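Uncharacterized protein GEBA250068378 (Sulfurospirillum deleyianum, PDB 3NKG) is of unknown function but folds as a beta-rich DUF5625 domain built mainly of two four-stranded antiparallel sheets, probably related to the galactose-binding-like beta-sandwiches. Local coordinates at residues Ile11-Ala16 against Ile149-Ala154; Glu21-Ile26 against Lys142-Phe147; Asp94-Pro99 against Phe155-Gly160. All coordinates share one frame; numbering follows the deposited sequence. Where two conformers were deposited one is given.

Contact 1 (Ile11-Ala16 against Ile149-Ala154); sequences IDLSQA and IENIEA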
ATOM      1  N   ILE A  11      -6.209   2.254   7.753  1.00 28.49           N
ATOM      2  CA  ILE A  11      -6.952   1.030   7.492  1.00 29.46           C
ATOM      3  C   ILE A  11      -6.484  -0.118   8.396  1.00 31.92           C
ATOM      4  O   ILE A  11      -5.387  -0.073   8.970  1.00 28.22           O
ATOM      5  CB  ILE A  11      -6.830   0.606   6.038  1.00 30.14           C
ATOM      6  CG1 ILE A  11      -5.374   0.298   5.705  1.00 32.23           C
ATOM      7  CG2 ILE A  11      -7.352   1.717   5.132  1.00 33.53           C
ATOM      8  CD1 ILE A  11      -5.220  -0.288   4.330  1.00 40.20           C
ATOM      9  N   ASP A  12      -7.324  -1.146   8.481  1.00 22.59           N
ATOM     10  CA  ASP A  12      -7.132  -2.285   9.375  1.00 21.79           C
ATOM     11  C   ASP A  12      -6.956  -3.573   8.573  1.00 26.77           C
ATOM     12  O   ASP A  12      -7.941  -4.155   8.122  1.00 25.65           O
ATOM     13  CB  ASP A  12      -8.370  -2.425  10.259  1.00 26.50           C
ATOM     14  CG  ASP A  12      -8.245  -3.573  11.262  1.00 38.53           C
ATOM     15  OD1 ASP A  12      -7.211  -4.287  11.240  1.00 32.93           O
ATOM     16  OD2 ASP A  12      -9.171  -3.747  12.083  1.00 38.43           O
ATOM     17  N   LEU A  13      -5.712  -4.040   8.425  1.00 22.87           N
ATOM     18  CA  LEU A  13      -5.450  -5.256   7.646  1.00 22.83           C
ATOM     19  C   LEU A  13      -5.620  -6.544   8.456  1.00 22.66           C
ATOM     20  O   LEU A  13      -5.423  -7.627   7.917  1.00 24.81           O
ATOM     21  CB  LEU A  13      -4.021  -5.250   7.090  1.00 25.08           C
ATOM     22  CG  LEU A  13      -3.538  -4.118   6.189  1.00 31.06           C
ATOM     23  CD1 LEU A  13      -2.183  -4.534   5.646  1.00 28.93           C
ATOM     24  CD2 LEU A  13      -4.508  -3.876   5.053  1.00 27.26           C
ATOM     25  N   SER A  14      -5.968  -6.438   9.737  1.00 24.32           N
ATOM     26  CA  SER A  14      -6.126  -7.644  10.572  1.00 24.34           C
ATOM     27  C   SER A  14      -7.525  -8.265  10.431  1.00 24.65           C
ATOM     28  O   SER A  14      -7.742  -9.396  10.842  1.00 28.95           O
ATOM     29  CB  SER A  14      -5.835  -7.329  12.046  1.00 18.39           C
ATOM     30  OG  SER A  14      -6.828  -6.456  12.569  1.00 23.92           O
ATOM     31  N   GLN A  15      -8.473  -7.525   9.843  1.00 28.20           N
ATOM     32  CA  GLN A  15      -9.858  -8.004   9.698  1.00 26.05           C
ATOM     33  C   GLN A  15     -10.315  -8.123   8.237  1.00 22.17           C
ATOM     34  O   GLN A  15     -10.293  -7.140   7.506  1.00 22.59           O
ATOM     35  CB  GLN A  15     -10.830  -7.073  10.441  1.00 37.15           C
ATOM     36  CG  GLN A  15     -10.673  -7.066  11.956  1.00 53.59           C
ATOM     37  CD  GLN A  15     -11.091  -8.387  12.591  1.00 69.40           C
ATOM     38  OE1 GLN A  15     -12.239  -8.814  12.458  1.00 78.84           O
ATOM     39  NE2 GLN A  15     -10.157  -9.040  13.281  1.00 70.75           N
ATOM     40  N   ALA A  16     -10.774  -9.310   7.835  1.00 23.36           N
ATOM     41  CA  ALA A  16     -11.357  -9.513   6.497  1.00 24.74           C
ATOM     42  C   ALA A  16     -12.565  -8.610   6.306  1.00 30.45           C
ATOM     43  O   ALA A  16     -13.357  -8.440   7.232  1.00 31.50           O
ATOM     44  CB  ALA A  16     -11.736 -10.997   6.281  1.00 24.81           C
ATOM     45  N   ILE A 149     -12.008   1.901   0.416  1.00 23.87           N
ATOM     46  CA  ILE A 149     -10.896   0.958   0.468  1.00 22.63           C
ATOM     47  C   ILE A 149     -11.292  -0.207   1.363  1.00 24.17           C
ATOM     48  O   ILE A 149     -11.652  -0.007   2.520  1.00 26.63           O
ATOM     49  CB  ILE A 149      -9.589   1.591   1.001  1.00 20.45           C
ATOM     50  CG1 ILE A 149      -9.188   2.810   0.169  1.00 28.66           C
ATOM     51  CG2 ILE A 149      -8.437   0.523   0.982  1.00 18.73           C
ATOM     52  CD1 ILE A 149      -9.679   4.146   0.725  1.00 32.84           C
ATOM     53  N   GLU A 150     -11.252  -1.412   0.801  1.00 18.11           N
ATOM     54  CA  GLU A 150     -11.654  -2.610   1.502  1.00 16.47           C
ATOM     55  C   GLU A 150     -10.483  -3.585   1.552  1.00 24.47           C
ATOM     56  O   GLU A 150      -9.875  -3.908   0.525  1.00 23.39           O
ATOM     57  CB  GLU A 150     -12.860  -3.268   0.813  1.00 20.42           C
ATOM     58  CG  GLU A 150     -13.183  -4.678   1.353  1.00 25.33           C
ATOM     59  CD  GLU A 150     -14.538  -5.250   0.878  1.00 40.95           C
ATOM     60  OE1 GLU A 150     -15.196  -4.637   0.008  1.00 36.95           O
ATOM     61  OE2 GLU A 150     -14.953  -6.324   1.391  1.00 44.01           O
ATOM     62  N   ASN A 151     -10.154  -4.016   2.764  1.00 23.65           N
ATOM     63  CA  ASN A 151      -9.182  -5.078   2.980  1.00 27.02           C
ATOM     64  C   ASN A 151      -9.893  -6.426   2.876  1.00 22.43           C
ATOM     65  O   ASN A 151     -10.792  -6.738   3.669  1.00 23.80           O
ATOM     66  CB  ASN A 151      -8.506  -4.922   4.350  1.00 20.68           C
ATOM     67  CG  ASN A 151      -7.568  -6.060   4.661  1.00 26.16           C
ATOM     68  OD1 ASN A 151      -6.575  -6.281   3.950  1.00 26.63           O
ATOM     69  ND2 ASN A 151      -7.882  -6.812   5.716  1.00 24.49           N
ATOM     70  N   ILE A 152      -9.516  -7.229   1.885  1.00 22.14           N
ATOM     71  CA  ILE A 152     -10.227  -8.489   1.634  1.00 19.34           C
ATOM     72  C   ILE A 152      -9.891  -9.614   2.641  1.00 29.52           C
ATOM     73  O   ILE A 152     -10.795 -10.275   3.169  1.00 28.68           O
ATOM     74  CB  ILE A 152     -10.022  -8.987   0.169  1.00 28.11           C
ATOM     75  CG1 ILE A 152     -10.439  -7.896  -0.826  1.00 31.70           C
ATOM     76  CG2 ILE A 152     -10.801 -10.273  -0.099  1.00 31.70           C
ATOM     77  CD1 ILE A 152     -11.925  -7.562  -0.782  1.00 28.05           C
ATOM     78  N   GLU A 153      -8.607  -9.831   2.911  1.00 26.11           N
ATOM     79  CA  GLU A 153      -8.202 -10.934   3.795  1.00 28.76           C
ATOM     80  C   GLU A 153      -7.695 -10.469   5.157  1.00 25.82           C
ATOM     81  O   GLU A 153      -7.132  -9.374   5.290  1.00 26.45           O
ATOM     82  CB  GLU A 153      -7.092 -11.787   3.163  1.00 31.54           C
ATOM     83  CG  GLU A 153      -7.444 -12.486   1.866  1.00 42.87           C
ATOM     84  CD  GLU A 153      -6.277 -13.338   1.346  1.00 54.21           C
ATOM     85  OE1 GLU A 153      -5.358 -13.679   2.146  1.00 45.05           O
ATOM     86  OE2 GLU A 153      -6.285 -13.664   0.137  1.00 63.84           O
ATOM     87  N   ALA A 154      -7.840 -11.347   6.149  1.00 22.36           N
ATOM     88  CA  ALA A 154      -7.340 -11.100   7.504  1.00 26.24           C
ATOM     89  C   ALA A 154      -5.857 -11.477   7.606  1.00 28.12           C
ATOM     90  O   ALA A 154      -5.474 -12.579   7.202  1.00 29.35           O
ATOM     91  CB  ALA A 154      -8.150 -11.931   8.502  1.00 25.73           C
TER
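N151, the last residue of strand 143-151, lays its amide against L13, the two side chains crossing at about a right angle. Methyl CD2 of L13 comes within 3.4 Å of OD1 of N151, and CG of N151 lies 3.7 Å from CA of L13. With CG anti to the backbone N (chi1 176°), the N151 side chain extends into the bend of the loop, where ND2 finds Q15 O at 3.0 Å. This bond is fairly straight (152° at the hydrogen) and lies close to the amide plane, although ND2 stands above the plane of the Q15 carbonyl. The same ND2 also donates to E153 O at 2.7 Å, in a more bent bond tilted from the amide plane. Two carbonyls, one from each segment, grip the nitrogen of a buried amide and fix its rotation. Farther out, CB of A16 rests 3.3 Å from I152 O, and CB of A154 approaches S14 O at 3.5 Å. Within the loop, D12 OD1 accepts S14 N (2.9 Å), an Asx turn, and also takes S14 OG (2.6 Å). A side-chain amide here ties a strand end to the loop that crosses from one sheet of the beta-sandwich to the other.

Contact 2 (Glu21-Ile26 against Lys142-Phe147); sequences EKEVKI and KGKYIF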
ATOM      1  N   GLU A  21     -14.176   4.563   4.021  1.00 35.72           N
ATOM      2  CA  GLU A  21     -14.622   5.416   2.928  1.00 38.39           C
ATOM      3  C   GLU A  21     -14.317   6.878   3.269  1.00 38.93           C
ATOM      4  O   GLU A  21     -14.714   7.360   4.324  1.00 42.53           O
ATOM      5  CB  GLU A  21     -16.124   5.200   2.723  1.00 37.65           C
ATOM      6  CG  GLU A  21     -16.702   5.716   1.440  1.00 46.23           C
ATOM      7  CD  GLU A  21     -18.131   5.227   1.221  1.00 55.08           C
ATOM      8  OE1 GLU A  21     -18.323   4.004   1.025  1.00 59.00           O
ATOM      9  OE2 GLU A  21     -19.062   6.062   1.233  1.00 54.76           O
ATOM     10  N   LYS A  22     -13.583   7.577   2.413  1.00 30.48           N
ATOM     11  CA  LYS A  22     -13.372   9.006   2.646  1.00 39.40           C
ATOM     12  C   LYS A  22     -13.478   9.863   1.389  1.00 36.45           C
ATOM     13  O   LYS A  22     -13.158   9.414   0.286  1.00 36.24           O
ATOM     14  CB  LYS A  22     -12.048   9.262   3.368  1.00 58.28           C
ATOM     15  CG  LYS A  22     -12.095   8.838   4.826  1.00 76.04           C
ATOM     16  CD  LYS A  22     -10.717   8.794   5.465  1.00 86.51           C
ATOM     17  CE  LYS A  22     -10.772   8.069   6.807  1.00 90.49           C
ATOM     18  NZ  LYS A  22      -9.451   8.035   7.499  1.00 92.89           N
ATOM     19  N   GLU A  23     -13.954  11.092   1.564  1.00 25.69           N
ATOM     20  CA  GLU A  23     -13.966  12.049   0.478  1.00 29.49           C
ATOM     21  C   GLU A  23     -12.558  12.590   0.312  1.00 29.81           C
ATOM     22  O   GLU A  23     -11.845  12.840   1.276  1.00 31.96           O
ATOM     23  CB  GLU A  23     -14.943  13.192   0.738  1.00 32.40           C
ATOM     24  CG  GLU A  23     -14.945  14.224  -0.374  1.00 43.79           C
ATOM     25  CD  GLU A  23     -15.995  15.311  -0.168  1.00 56.62           C
ATOM     26  OE1 GLU A  23     -17.060  15.020   0.435  1.00 53.96           O
ATOM     27  OE2 GLU A  23     -15.748  16.457  -0.610  1.00 58.89           O
ATOM     28  N   VAL A  24     -12.172  12.767  -0.934  1.00 27.59           N
ATOM     29  CA  VAL A  24     -10.827  13.103  -1.265  1.00 26.64           C
ATOM     30  C   VAL A  24     -10.865  14.215  -2.295  1.00 31.17           C
ATOM     31  O   VAL A  24     -11.544  14.099  -3.322  1.00 35.19           O
ATOM     32  CB  VAL A  24     -10.120  11.875  -1.886  1.00 25.01           C
ATOM     33  CG1 VAL A  24      -8.853  12.311  -2.607  1.00 22.46           C
ATOM     34  CG2 VAL A  24      -9.854  10.832  -0.807  1.00 27.19           C
ATOM     35  N   LYS A  25     -10.118  15.280  -2.026  1.00 33.69           N
ATOM     36  CA  LYS A  25     -10.067  16.410  -2.929  1.00 34.55           C
ATOM     37  C   LYS A  25      -8.748  16.436  -3.674  1.00 33.68           C
ATOM     38  O   LYS A  25      -7.691  16.527  -3.068  1.00 39.41           O
ATOM     39  CB  LYS A  25     -10.290  17.716  -2.161  1.00 43.61           C
ATOM     40  CG  LYS A  25     -10.408  18.953  -3.053  1.00 57.12           C
ATOM     41  CD  LYS A  25     -10.973  20.142  -2.279  1.00 67.24           C
ATOM     42  CE  LYS A  25     -11.106  21.387  -3.148  1.00 73.75           C
ATOM     43  NZ  LYS A  25     -11.676  22.544  -2.378  1.00 77.82           N
ATOM     44  N   ILE A  26      -8.821  16.340  -4.997  1.00 32.69           N
ATOM     45  CA  ILE A  26      -7.658  16.487  -5.859  1.00 31.04           C
ATOM     46  C   ILE A  26      -7.546  17.943  -6.346  1.00 36.56           C
ATOM     47  O   ILE A  26      -8.438  18.434  -7.053  1.00 30.12           O
ATOM     48  CB  ILE A  26      -7.752  15.541  -7.072  1.00 26.21           C
ATOM     49  CG1 ILE A  26      -7.937  14.082  -6.608  1.00 23.61           C
ATOM     50  CG2 ILE A  26      -6.538  15.700  -7.971  1.00 29.11           C
ATOM     51  CD1 ILE A  26      -6.757  13.500  -5.791  1.00 22.69           C
ATOM     52  N   LYS A 142      -8.445  17.374 -11.327  0.51 31.08           N
ATOM     53  CA  LYS A 142      -8.862  18.240 -10.237  0.51 34.20           C
ATOM     54  C   LYS A 142     -10.338  18.012  -9.982  0.51 32.79           C
ATOM     55  O   LYS A 142     -11.132  17.972 -10.910  0.51 34.01           O
ATOM     56  CB  LYS A 142      -8.635  19.710 -10.605  0.51 36.31           C
ATOM     57  CG  LYS A 142      -7.275  19.996 -11.204  0.51 39.97           C
ATOM     58  CD  LYS A 142      -7.001  21.488 -11.284  0.51 47.35           C
ATOM     59  CE  LYS A 142      -5.532  21.761 -11.591  0.51 54.98           C
ATOM     60  NZ  LYS A 142      -5.127  23.153 -11.212  0.51 61.99           N
ATOM     61  N   GLY A 143     -10.706  17.853  -8.722  1.00 33.60           N
ATOM     62  CA  GLY A 143     -12.083  17.612  -8.379  1.00 32.01           C
ATOM     63  C   GLY A 143     -12.230  16.914  -7.051  1.00 31.21           C
ATOM     64  O   GLY A 143     -11.283  16.825  -6.278  1.00 30.54           O
ATOM     65  N   LYS A 144     -13.434  16.402  -6.804  1.00 32.00           N
ATOM     66  CA  LYS A 144     -13.770  15.743  -5.557  1.00 27.70           C
ATOM     67  C   LYS A 144     -14.139  14.300  -5.836  1.00 24.21           C
ATOM     68  O   LYS A 144     -14.828  14.016  -6.819  1.00 23.81           O
ATOM     69  CB  LYS A 144     -14.956  16.442  -4.893  1.00 39.58           C
ATOM     70  CG  LYS A 144     -14.768  16.703  -3.400  1.00 59.13           C
ATOM     71  CD  LYS A 144     -14.918  18.190  -3.043  1.00 65.98           C
ATOM     72  CE  LYS A 144     -16.379  18.654  -3.071  1.00 70.51           C
ATOM     73  NZ  LYS A 144     -16.527  20.106  -2.711  1.00 70.56           N
ATOM     74  N   TYR A 145     -13.697  13.399  -4.957  1.00 23.54           N
ATOM     75  CA  TYR A 145     -13.891  11.960  -5.142  1.00 24.96           C
ATOM     76  C   TYR A 145     -14.256  11.267  -3.825  1.00 28.83           C
ATOM     77  O   TYR A 145     -13.912  11.748  -2.738  1.00 35.91           O
ATOM     78  CB  TYR A 145     -12.599  11.321  -5.695  1.00 21.49           C
ATOM     79  CG  TYR A 145     -12.150  11.916  -7.007  1.00 26.27           C
ATOM     80  CD1 TYR A 145     -11.319  13.043  -7.037  1.00 24.71           C
ATOM     81  CD2 TYR A 145     -12.561  11.363  -8.219  1.00 23.95           C
ATOM     82  CE1 TYR A 145     -10.901  13.586  -8.233  1.00 25.47           C
ATOM     83  CE2 TYR A 145     -12.158  11.905  -9.423  1.00 27.51           C
ATOM     84  CZ  TYR A 145     -11.327  13.020  -9.425  1.00 28.26           C
ATOM     85  OH  TYR A 145     -10.939  13.579 -10.616  1.00 31.11           O
ATOM     86  N   ILE A 146     -14.957  10.144  -3.927  1.00 25.84           N
ATOM     87  CA  ILE A 146     -15.108   9.242  -2.795  1.00 23.52           C
ATOM     88  C   ILE A 146     -14.237   8.012  -3.029  1.00 28.08           C
ATOM     89  O   ILE A 146     -14.421   7.278  -4.010  1.00 26.36           O
ATOM     90  CB  ILE A 146     -16.560   8.801  -2.618  1.00 26.09           C
ATOM     91  CG1 ILE A 146     -17.464  10.043  -2.449  1.00 28.51           C
ATOM     92  CG2 ILE A 146     -16.695   7.815  -1.449  1.00 25.65           C
ATOM     93  CD1 ILE A 146     -16.958  10.988  -1.419  1.00 31.43           C
ATOM     94  N   PHE A 147     -13.286   7.790  -2.124  1.00 20.51           N
ATOM     95  CA  PHE A 147     -12.482   6.586  -2.155  1.00 23.50           C
ATOM     96  C   PHE A 147     -13.019   5.598  -1.135  1.00 23.18           C
ATOM     97  O   PHE A 147     -13.193   5.919   0.031  1.00 26.03           O
ATOM     98  CB  PHE A 147     -11.041   6.923  -1.813  1.00 24.80           C
ATOM     99  CG  PHE A 147     -10.230   7.430  -2.972  1.00 28.33           C
ATOM    100  CD1 PHE A 147     -10.497   8.672  -3.540  1.00 29.82           C
ATOM    101  CD2 PHE A 147      -9.181   6.665  -3.485  1.00 26.91           C
ATOM    102  CE1 PHE A 147      -9.740   9.149  -4.614  1.00 29.09           C
ATOM    103  CE2 PHE A 147      -8.421   7.124  -4.543  1.00 30.78           C
ATOM    104  CZ  PHE A 147      -8.695   8.375  -5.113  1.00 30.16           C
TER
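This is regular antiparallel beta pairing at one margin of a four-stranded sheet, where strand 18-26, one of its two edge strands within this chain, runs beside strand 143-151. Three hydrogen-bonded pairs, K22 with F147, V24 with Y145 and I26 with G143, each contribute two backbone bonds, among them V24 N to Y145 O at 2.7 Å and G143 N to I26 O at 2.9 Å. In the non-hydrogen-bonded pair of E23 and I146 the strands draw closer, and CA of E23 makes a CH...O contact of 3.2 Å with Y145 O. One face of this pairing belongs to the core of the beta-sandwich: V24 and F147 both touch I167 of strand 163-169 in the other sheet. CG2 of V24 meets CD1 of F147 at 3.5 Å. CG1 of I26, placed beside its own backbone N by chi1 of -56°, reaches CE1 of Y145 at 3.4 Å; the Y145 hydroxyl is bonded to D141 O. The other face carries E23, K25, K144 and I146. There CD1 of I146 packs on CB of E23 at 3.7 Å, while OE2 of E23 remains 4.3 Å from NZ of K144, beyond salt-bridge range, and lies against the lysine's aliphatic carbons instead.

Contact 3 (Asp94-Pro99 against Phe155-Gly160); sequences DGTVVP and FSEMIG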
ATOM      1  N   ASP A  94       8.396 -11.910  -3.198  1.00 25.78           N
ATOM      2  CA  ASP A  94       7.278 -11.022  -3.456  1.00 24.00           C
ATOM      3  C   ASP A  94       6.566 -10.579  -2.165  1.00 17.43           C
ATOM      4  O   ASP A  94       5.772  -9.674  -2.206  1.00 24.86           O
ATOM      5  CB  ASP A  94       6.275 -11.655  -4.431  1.00 27.61           C
ATOM      6  CG  ASP A  94       6.663 -11.432  -5.900  1.00 33.96           C
ATOM      7  OD1 ASP A  94       7.613 -10.654  -6.176  1.00 30.36           O
ATOM      8  OD2 ASP A  94       6.006 -12.028  -6.778  1.00 37.77           O
ATOM      9  N   GLY A  95       6.856 -11.221  -1.034  1.00 18.37           N
ATOM     10  CA  GLY A  95       6.179 -10.902   0.206  1.00 23.42           C
ATOM     11  C   GLY A  95       4.779 -11.494   0.320  1.00 29.50           C
ATOM     12  O   GLY A  95       4.359 -12.310  -0.499  1.00 24.20           O
ATOM     13  N   THR A  96       4.048 -11.081   1.349  1.00 25.14           N
ATOM     14  CA  THR A  96       2.693 -11.558   1.544  1.00 23.14           C
ATOM     15  C   THR A  96       1.745 -10.786   0.648  1.00 24.54           C
ATOM     16  O   THR A  96       1.720  -9.557   0.665  1.00 22.52           O
ATOM     17  CB  THR A  96       2.259 -11.401   2.997  1.00 24.54           C
ATOM     18  OG1 THR A  96       3.071 -12.245   3.805  1.00 24.69           O
ATOM     19  CG2 THR A  96       0.784 -11.802   3.178  1.00 23.31           C
ATOM     20  N   VAL A  97       0.985 -11.507  -0.170  1.00 23.19           N
ATOM     21  CA  VAL A  97       0.087 -10.827  -1.094  1.00 18.57           C
ATOM     22  C   VAL A  97      -1.070 -10.301  -0.281  1.00 20.06           C
ATOM     23  O   VAL A  97      -1.645 -11.036   0.497  1.00 20.82           O
ATOM     24  CB  VAL A  97      -0.447 -11.757  -2.195  1.00 23.36           C
ATOM     25  CG1 VAL A  97      -1.601 -11.077  -2.936  1.00 21.16           C
ATOM     26  CG2 VAL A  97       0.682 -12.148  -3.169  1.00 22.63           C
ATOM     27  N   VAL A  98      -1.398  -9.024  -0.451  1.00 19.20           N
ATOM     28  CA  VAL A  98      -2.528  -8.422   0.270  1.00 18.41           C
ATOM     29  C   VAL A  98      -3.570  -7.862  -0.722  1.00 16.75           C
ATOM     30  O   VAL A  98      -3.333  -6.845  -1.371  1.00 23.40           O
ATOM     31  CB  VAL A  98      -2.053  -7.304   1.221  1.00 23.51           C
ATOM     32  CG1 VAL A  98      -3.256  -6.628   1.931  1.00 20.15           C
ATOM     33  CG2 VAL A  98      -1.059  -7.871   2.250  1.00 23.69           C
ATOM     34  N   PRO A  99      -4.712  -8.551  -0.846  1.00 18.57           N
ATOM     35  CA  PRO A  99      -5.780  -8.127  -1.762  1.00 19.37           C
ATOM     36  C   PRO A  99      -6.474  -6.925  -1.185  1.00 20.52           C
ATOM     37  O   PRO A  99      -6.935  -6.984  -0.050  1.00 20.57           O
ATOM     38  CB  PRO A  99      -6.763  -9.307  -1.757  1.00 20.55           C
ATOM     39  CG  PRO A  99      -6.025 -10.458  -1.086  1.00 31.83           C
ATOM     40  CD  PRO A  99      -5.018  -9.831  -0.167  1.00 19.30           C
ATOM     41  N   PHE A 155      -5.032 -10.566   8.135  1.00 22.94           N
ATOM     42  CA  PHE A 155      -3.616 -10.858   8.402  1.00 24.79           C
ATOM     43  C   PHE A 155      -3.298 -10.702   9.890  1.00 27.00           C
ATOM     44  O   PHE A 155      -3.278  -9.598  10.425  1.00 21.36           O
ATOM     45  CB  PHE A 155      -2.701  -9.989   7.512  1.00 22.75           C
ATOM     46  CG  PHE A 155      -2.868 -10.300   6.060  1.00 21.03           C
ATOM     47  CD1 PHE A 155      -2.188 -11.385   5.483  1.00 24.36           C
ATOM     48  CD2 PHE A 155      -3.761  -9.582   5.295  1.00 17.14           C
ATOM     49  CE1 PHE A 155      -2.375 -11.715   4.149  1.00 25.44           C
ATOM     50  CE2 PHE A 155      -3.965  -9.909   3.941  1.00 27.61           C
ATOM     51  CZ  PHE A 155      -3.276 -10.966   3.371  1.00 24.89           C
ATOM     52  N   SER A 156      -3.101 -11.828  10.561  1.00 27.87           N
ATOM     53  CA  SER A 156      -2.911 -11.819  12.000  1.00 23.45           C
ATOM     54  C   SER A 156      -1.628 -11.090  12.391  1.00 27.21           C
ATOM     55  O   SER A 156      -1.551 -10.549  13.485  1.00 25.47           O
ATOM     56  CB  SER A 156      -2.911 -13.248  12.560  1.00 23.28           C
ATOM     57  OG  SER A 156      -1.768 -13.982  12.147  1.00 34.11           O
ATOM     58  N   GLU A 157      -0.634 -11.077  11.498  1.00 21.98           N
ATOM     59  CA  GLU A 157       0.575 -10.263  11.701  1.00 32.59           C
ATOM     60  C   GLU A 157       0.278  -8.765  11.870  1.00 33.61           C
ATOM     61  O   GLU A 157       1.082  -8.025  12.444  1.00 37.07           O
ATOM     62  CB  GLU A 157       1.547 -10.417  10.528  1.00 35.23           C
ATOM     63  CG  GLU A 157       1.790 -11.842  10.105  1.00 50.03           C
ATOM     64  CD  GLU A 157       0.953 -12.255   8.890  1.00 55.54           C
ATOM     65  OE1 GLU A 157      -0.301 -12.233   8.953  1.00 47.25           O
ATOM     66  OE2 GLU A 157       1.569 -12.632   7.873  1.00 59.02           O
HETATM   67  N   MSE A 158      -0.857  -8.313  11.357  1.00 26.80           N
HETATM   68  CA  MSE A 158      -1.163  -6.891  11.355  1.00 20.83           C
HETATM   69  C   MSE A 158      -2.047  -6.508  12.530  1.00 26.89           C
HETATM   70  O   MSE A 158      -2.483  -5.372  12.643  1.00 25.76           O
HETATM   71  CB  MSE A 158      -1.854  -6.531  10.044  1.00 23.91           C
HETATM   72  CG  MSE A 158      -0.945  -6.751   8.842  1.00 30.80           C
HETATM   73 SE   MSE A 158       0.431  -5.347   8.915  0.77 32.47          SE
HETATM   74  CE  MSE A 158       2.099  -6.375   8.756  1.00 24.37           C
ATOM     75  N   ILE A 159      -2.317  -7.456  13.418  1.00 24.30           N
ATOM     76  CA  ILE A 159      -3.143  -7.121  14.567  1.00 27.95           C
ATOM     77  C   ILE A 159      -2.452  -6.029  15.405  1.00 28.34           C
ATOM     78  O   ILE A 159      -1.280  -6.157  15.747  1.00 27.10           O
ATOM     79  CB  ILE A 159      -3.424  -8.365  15.448  1.00 28.57           C
ATOM     80  CG1 ILE A 159      -4.320  -9.364  14.708  1.00 22.85           C
ATOM     81  CG2 ILE A 159      -4.086  -7.954  16.757  1.00 33.67           C
ATOM     82  CD1 ILE A 159      -4.468 -10.724  15.485  1.00 25.78           C
ATOM     83  N   GLY A 160      -3.181  -4.970  15.737  1.00 31.98           N
ATOM     84  CA  GLY A 160      -2.624  -3.885  16.527  1.00 33.76           C
ATOM     85  C   GLY A 160      -1.645  -2.976  15.776  1.00 37.68           C
ATOM     86  O   GLY A 160      -1.083  -2.047  16.358  1.00 35.65           O
TER
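Apolar packing around the ring of F155 makes up nearly all of this contact. V98 covers one ring face: its CG2 lies 4.2 Å from the ring centroid and 24° off the normal, a CH-pi contact displaced toward the rim. The second methyl, CG1, reaches CE2 of F155 at 3.9 Å, and CD of P99 meets the ring edge at CZ, 4.1 Å away and near the ring plane. From the opposite direction to the phenylalanine side chain comes T96. Its methyl is the branch anti to the backbone N (OG1 at chi1 -65°), and CG2 presses obliquely on CE1 of F155 at 3.3 Å, a tight fit. The ring thus joins the start of strand 98-107 to the connection that follows strand 143-151, beside helix 49-58, whose F57 touches both T96 and V98. These two strands are neighbours in one sheet of the sandwich, and P99 still pairs with I152 through the backbone just before the connection turns away. No hydrogen bond joins the two segments; V97 O merely lies 3.3 Å from CZ of F155, oblique to the ring. Within 155-160 the backbone is held by a short 3-10 turn in which M158 N donates to F155 O at 2.9 Å, while T96 O on the other segment accepts from the guanidinium of R133.

In the fold
Contacts 1 and 2 share strand 143-151, contact 2 near its beginning and contact 1 at its far end, with centres about 21 Å apart; both also involve the chain leading through 11-16 into strand 18-26. Contact 3 adjoins contact 1, about 9 Å between centres, and a backbone bond from F155 to L13 joins them, whereas contact 2 lies on the other side of the chain's centre from contact 3. All three are partly buried, but their chemistry differs: contact 2 is a backbone ladder with a core face and a charged outer face, contact 1 relies on one buried side-chain amide at a strand end, bonded to loop carbonyls, and contact 3 is hydrophobic packing around an aromatic ring.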